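Local structure of modulator protein RSBR (Bacillus subtilis, 2BNL) at residues Trp22-Glu33 against Phe83-Arg94. The protein positively regulates sigma-B under salt and heat stress, stimulating RsbT kinase toward RsbS in vitro, through a stressosome protein of which this is the globin-like N-terminal domain. Sequence-based numbering, arbitrary orientation.
Sequences WTDTLKELSEQE and FLATALAEFWKR
Trp22 and Phe91 lie almost flat against each other where helix 15-30 meets helix 81-100, an offset stack with planes 9° apart and the five-membered indole ring 4.2 Å, centroid to centroid, from the phenyl ring. Each ring also receives the other residue's CB over its face, so two CH-pi contacts flank the overlap. With chi1 at -66°, Trp22 keeps CG beside its own backbone N, and Trp22 NE1 gives a weak, bent hydrogen bond to Phe91 O at 3.0 Å. Leu26 CG and Thr25 CG2 close on the edge of the Phe91 ring, and Tyr49 meets it edge-to-face.

Farther along, Leu29 and Leu26 both pack on Ala87: Leu29 CD1 rests 3.6 Å from Ala87 CA, and Leu26 CD2 lies 3.8 Å from Ala87 CB. Phe83, its CG anti to the backbone N (chi1 -179°), swings its ring across to Leu29 CB, Leu26 CD2 and the bent side chain of Glu33.

Polar chemistry gathers along one margin. Arg94, extended from CG to NE, passes over Thr25 with CG2 above the guanidinium face; Thr25 OG1 lies 3.1 Å from Arg94 NH1 at a poor angle and is hydrogen-bonded to Leu21 O. Arg94 NH1 and NH2 converge end-on upon Glu28 OE1, the NH1 bond being 2.8 Å, and both arrive from one face of the carboxylate. Side-on, Arg94 NE and NH2 share Glu90 OE1, with NE 2.9 Å away on the anti lone pair. Lys93 extends the network from Glu90 to Asp117 of the second subunit.

The contact thus illustrates helix packing within a globin-type fold: stacked rings and leucines supply the apolar packing, while one guanidinium, gripped by two carboxylates on adjoining edges with NH2 common to both, ties the two helices together along this margin and probably offsets the proximity of their negative charges.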
loop_
_atom_site.group_PDB
_atom_site.type_symbol
_atom_site.label_atom_id
_atom_site.label_comp_id
_atom_site.label_asym_id
_atom_site.label_seq_id
_atom_site.Cartn_x
_atom_site.Cartn_y
_atom_site.Cartn_z
ATOM N N TRP A 22 -15.323 -5.675 6.628
ATOM C CA TRP A 22 -13.925 -5.903 6.861
ATOM C C TRP A 22 -13.631 -7.200 7.580
ATOM O O TRP A 22 -12.665 -7.842 7.262
ATOM C CB TRP A 22 -13.294 -4.664 7.530
ATOM C CG TRP A 22 -13.324 -3.536 6.619
ATOM C CD1 TRP A 22 -13.569 -3.565 5.300
ATOM C CD2 TRP A 22 -13.182 -2.144 6.967
ATOM N NE1 TRP A 22 -13.524 -2.287 4.787
ATOM C CE2 TRP A 22 -13.267 -1.412 5.792
ATOM C CE3 TRP A 22 -12.983 -1.466 8.174
ATOM C CZ2 TRP A 22 -13.173 -0.013 5.766
ATOM C CZ3 TRP A 22 -12.887 -0.087 8.128
ATOM C CH2 TRP A 22 -12.980 0.597 6.939
ATOM N N THR A 23 -14.497 -7.603 8.519
ATOM C CA THR A 23 -14.361 -8.882 9.174
ATOM C C THR A 23 -14.502 -9.995 8.137
ATOM O O THR A 23 -13.745 -10.940 8.103
ATOM C CB THR A 23 -15.387 -9.002 10.367
ATOM O OG1 THR A 23 -15.068 -7.998 11.338
ATOM C CG2 THR A 23 -15.186 -10.390 11.034
ATOM N N ASP A 24 -15.488 -9.878 7.280
ATOM C CA ASP A 24 -15.700 -10.843 6.204
ATOM C C ASP A 24 -14.582 -10.898 5.228
ATOM O O ASP A 24 -14.243 -11.965 4.728
ATOM C CB ASP A 24 -17.030 -10.584 5.456
ATOM C CG ASP A 24 -18.257 -10.853 6.323
ATOM O OD1 ASP A 24 -18.171 -11.478 7.438
ATOM O OD2 ASP A 24 -19.320 -10.351 5.927
ATOM N N THR A 25 -13.970 -9.759 4.925
ATOM C CA THR A 25 -12.783 -9.730 4.035
ATOM C C THR A 25 -11.643 -10.503 4.660
ATOM O O THR A 25 -11.057 -11.313 3.993
ATOM C CB THR A 25 -12.397 -8.255 3.798
ATOM O OG1 THR A 25 -13.487 -7.588 3.186
ATOM C CG2 THR A 25 -11.136 -8.103 2.982
ATOM N N LEU A 26 -11.365 -10.298 5.969
ATOM C CA LEU A 26 -10.308 -11.023 6.668
ATOM C C LEU A 26 -10.543 -12.501 6.643
ATOM O O LEU A 26 -9.653 -13.278 6.363
ATOM C CB LEU A 26 -10.154 -10.553 8.116
ATOM C CG LEU A 26 -9.605 -9.139 8.279
ATOM C CD1 LEU A 26 -9.744 -8.672 9.643
ATOM C CD2 LEU A 26 -8.089 -9.014 7.870
ATOM N N LYS A 27 -11.771 -12.877 6.898
ATOM C CA LYS A 27 -12.113 -14.259 6.924
ATOM C C LYS A 27 -11.906 -14.904 5.568
ATOM O O LYS A 27 -11.344 -15.990 5.455
ATOM C CB LYS A 27 -13.538 -14.387 7.408
ATOM C CG LYS A 27 -13.698 -14.124 8.905
ATOM C CD LYS A 27 -15.213 -14.093 9.300
ATOM C CE LYS A 27 -15.874 -15.336 8.921
ATOM N NZ LYS A 27 -17.207 -15.554 9.593
ATOM N N GLU A 28 -12.360 -14.217 4.521
ATOM C CA GLU A 28 -12.200 -14.706 3.127
ATOM C C GLU A 28 -10.745 -14.900 2.815
ATOM O O GLU A 28 -10.333 -15.902 2.268
ATOM C CB GLU A 28 -12.835 -13.679 2.162
ATOM C CG GLU A 28 -12.772 -13.995 0.725
ATOM C CD GLU A 28 -13.281 -12.821 -0.173
ATOM O OE1 GLU A 28 -14.122 -11.958 0.267
ATOM O OE2 GLU A 28 -12.748 -12.719 -1.286
ATOM N N LEU A 29 -9.944 -13.930 3.191
ATOM C CA LEU A 29 -8.538 -14.035 2.933
ATOM C C LEU A 29 -7.858 -15.121 3.734
ATOM O O LEU A 29 -6.908 -15.792 3.204
ATOM C CB LEU A 29 -7.837 -12.684 3.147
ATOM C CG LEU A 29 -8.181 -11.580 2.180
ATOM C CD1 LEU A 29 -7.633 -10.234 2.717
ATOM C CD2 LEU A 29 -7.644 -11.896 0.836
ATOM N N SER A 30 -8.315 -15.318 4.975
ATOM C CA SER A 30 -7.676 -16.343 5.840
ATOM C C SER A 30 -7.823 -17.779 5.284
ATOM O O SER A 30 -7.026 -18.638 5.573
ATOM C CB SER A 30 -8.193 -16.297 7.294
ATOM O OG SER A 30 -9.527 -16.745 7.421
ATOM N N GLU A 31 -8.892 -17.983 4.531
ATOM C CA GLU A 31 -9.171 -19.259 3.876
ATOM C C GLU A 31 -8.127 -19.695 2.901
ATOM O O GLU A 31 -8.006 -20.875 2.644
ATOM C CB GLU A 31 -10.533 -19.212 3.231
ATOM C CG GLU A 31 -11.646 -19.225 4.224
ATOM C CD GLU A 31 -11.776 -20.596 5.029
ATOM O OE1 GLU A 31 -11.176 -21.699 4.688
ATOM O OE2 GLU A 31 -12.543 -20.566 6.006
ATOM N N GLN A 32 -7.315 -18.783 2.419
ATOM C CA GLN A 32 -6.183 -19.112 1.596
ATOM C C GLN A 32 -4.899 -19.268 2.415
ATOM O O GLN A 32 -3.850 -19.474 1.824
ATOM C CB GLN A 32 -5.918 -17.974 0.559
ATOM C CG GLN A 32 -7.065 -17.677 -0.421
ATOM C CD GLN A 32 -7.632 -18.987 -1.080
ATOM O OE1 GLN A 32 -8.836 -19.250 -1.010
ATOM N NE2 GLN A 32 -6.759 -19.796 -1.704
ATOM N N GLU A 33 -4.922 -19.094 3.731
ATOM C CA GLU A 33 -3.709 -19.239 4.521
ATOM C C GLU A 33 -3.739 -20.692 5.104
ATOM O O GLU A 33 -4.716 -21.435 4.919
ATOM C CB GLU A 33 -3.607 -18.207 5.637
ATOM C CG GLU A 33 -3.566 -16.661 5.271
ATOM C CD GLU A 33 -2.438 -16.164 4.304
ATOM O OE1 GLU A 33 -1.242 -16.013 4.745
ATOM O OE2 GLU A 33 -2.805 -15.811 3.140
ATOM N N PHE A 83 -0.192 -10.675 3.792
ATOM C CA PHE A 83 -1.594 -10.805 4.203
ATOM C C PHE A 83 -2.149 -9.462 4.686
ATOM O O PHE A 83 -3.234 -8.998 4.279
ATOM C CB PHE A 83 -1.706 -11.811 5.402
ATOM C CG PHE A 83 -3.115 -12.025 5.860
ATOM C CD1 PHE A 83 -3.874 -13.043 5.317
ATOM C CD2 PHE A 83 -3.703 -11.180 6.714
ATOM C CE1 PHE A 83 -5.273 -13.205 5.724
ATOM C CE2 PHE A 83 -5.033 -11.365 7.185
ATOM C CZ PHE A 83 -5.834 -12.375 6.633
ATOM N N LEU A 84 -1.400 -8.827 5.561
ATOM C CA LEU A 84 -1.820 -7.545 6.066
ATOM C C LEU A 84 -2.008 -6.527 4.969
ATOM O O LEU A 84 -3.049 -5.867 4.944
ATOM C CB LEU A 84 -0.858 -7.059 7.164
ATOM C CG LEU A 84 -1.203 -5.670 7.737
ATOM C CD1 LEU A 84 -2.521 -5.764 8.443
ATOM C CD2 LEU A 84 -0.188 -5.340 8.682
ATOM N N ALA A 85 -1.013 -6.394 4.082
ATOM C CA ALA A 85 -1.077 -5.390 3.024
ATOM C C ALA A 85 -2.175 -5.743 2.017
ATOM O O ALA A 85 -2.887 -4.918 1.573
ATOM C CB ALA A 85 0.278 -5.278 2.350
ATOM N N THR A 86 -2.420 -7.020 1.757
ATOM C CA THR A 86 -3.538 -7.396 0.905
ATOM C C THR A 86 -4.867 -7.042 1.526
ATOM O O THR A 86 -5.713 -6.508 0.835
ATOM C CB THR A 86 -3.442 -8.916 0.541
ATOM O OG1 THR A 86 -2.121 -9.183 0.037
ATOM C CG2 THR A 86 -4.587 -9.389 -0.441
ATOM N N ALA A 87 -5.056 -7.342 2.822
ATOM C CA ALA A 87 -6.231 -7.007 3.552
ATOM C C ALA A 87 -6.567 -5.551 3.587
ATOM O O ALA A 87 -7.690 -5.106 3.313
ATOM C CB ALA A 87 -6.148 -7.525 5.000
ATOM N N LEU A 88 -5.593 -4.765 3.976
ATOM C CA LEU A 88 -5.821 -3.318 3.998
ATOM C C LEU A 88 -6.223 -2.744 2.613
ATOM O O LEU A 88 -7.071 -1.812 2.572
ATOM C CB LEU A 88 -4.616 -2.602 4.581
ATOM C CG LEU A 88 -4.276 -2.946 6.001
ATOM C CD1 LEU A 88 -3.362 -1.904 6.693
ATOM C CD2 LEU A 88 -5.548 -3.062 6.864
ATOM N N ALA A 89 -5.554 -3.190 1.560
ATOM C CA ALA A 89 -5.906 -2.819 0.120
ATOM C C ALA A 89 -7.385 -3.143 -0.187
ATOM O O ALA A 89 -8.157 -2.312 -0.673
ATOM C CB ALA A 89 -4.964 -3.476 -0.855
ATOM N N GLU A 90 -7.808 -4.356 0.188
ATOM C CA GLU A 90 -9.190 -4.748 0.018
ATOM C C GLU A 90 -10.162 -3.968 0.902
ATOM O O GLU A 90 -11.278 -3.729 0.456
ATOM C CB GLU A 90 -9.383 -6.295 0.319
ATOM C CG GLU A 90 -9.195 -7.196 -0.722
ATOM C CD GLU A 90 -9.918 -6.759 -2.031
ATOM O OE1 GLU A 90 -11.167 -6.772 -2.113
ATOM O OE2 GLU A 90 -9.169 -6.344 -2.951
ATOM N N PHE A 91 -9.772 -3.558 2.143
ATOM C CA PHE A 91 -10.615 -2.798 3.012
ATOM C C PHE A 91 -11.069 -1.496 2.294
ATOM O O PHE A 91 -12.261 -1.243 2.266
ATOM C CB PHE A 91 -9.909 -2.411 4.301
ATOM C CG PHE A 91 -9.831 -3.493 5.344
ATOM C CD1 PHE A 91 -10.152 -4.866 5.050
ATOM C CD2 PHE A 91 -9.379 -3.206 6.555
ATOM C CE1 PHE A 91 -10.028 -5.824 5.982
ATOM C CE2 PHE A 91 -9.279 -4.164 7.525
ATOM C CZ PHE A 91 -9.609 -5.471 7.228
ATOM N N TRP A 92 -10.143 -0.737 1.701
ATOM C CA TRP A 92 -10.508 0.565 1.110
ATOM C C TRP A 92 -11.334 0.349 -0.180
ATOM O O TRP A 92 -12.237 1.145 -0.506
ATOM C CB TRP A 92 -9.331 1.568 1.020
ATOM C CG TRP A 92 -8.319 1.333 -0.042
ATOM C CD1 TRP A 92 -7.082 0.692 0.075
ATOM C CD2 TRP A 92 -8.473 1.622 -1.424
ATOM N NE1 TRP A 92 -6.491 0.602 -1.145
ATOM C CE2 TRP A 92 -7.321 1.147 -2.085
ATOM C CE3 TRP A 92 -9.476 2.244 -2.177
ATOM C CZ2 TRP A 92 -7.157 1.262 -3.487
ATOM C CZ3 TRP A 92 -9.339 2.303 -3.586
ATOM C CH2 TRP A 92 -8.152 1.894 -4.200
ATOM N N LYS A 93 -11.024 -0.728 -0.890
ATOM C CA LYS A 93 -11.676 -1.025 -2.137
ATOM C C LYS A 93 -13.113 -1.429 -1.951
ATOM O O LYS A 93 -14.014 -1.045 -2.770
ATOM C CB LYS A 93 -10.904 -2.121 -2.884
ATOM C CG LYS A 93 -9.571 -1.617 -3.333
ATOM C CD LYS A 93 -8.921 -2.769 -4.102
ATOM C CE LYS A 93 -7.446 -2.738 -4.030
ATOM N NZ LYS A 93 -7.065 -4.041 -4.695
ATOM N N ARG A 94 -13.343 -2.137 -0.838
ATOM C CA ARG A 94 -14.645 -2.476 -0.462
ATOM C C ARG A 94 -15.473 -1.321 0.053
ATOM O O ARG A 94 -16.654 -1.256 -0.212
ATOM C CB ARG A 94 -14.611 -3.673 0.468
ATOM C CG ARG A 94 -14.235 -4.938 -0.369
ATOM C CD ARG A 94 -14.288 -6.264 0.382
ATOM N NE ARG A 94 -13.451 -7.271 -0.325
ATOM C CZ ARG A 94 -13.516 -8.600 -0.158
ATOM N NH1 ARG A 94 -14.421 -9.150 0.650
ATOM N NH2 ARG A 94 -12.709 -9.382 -0.839
#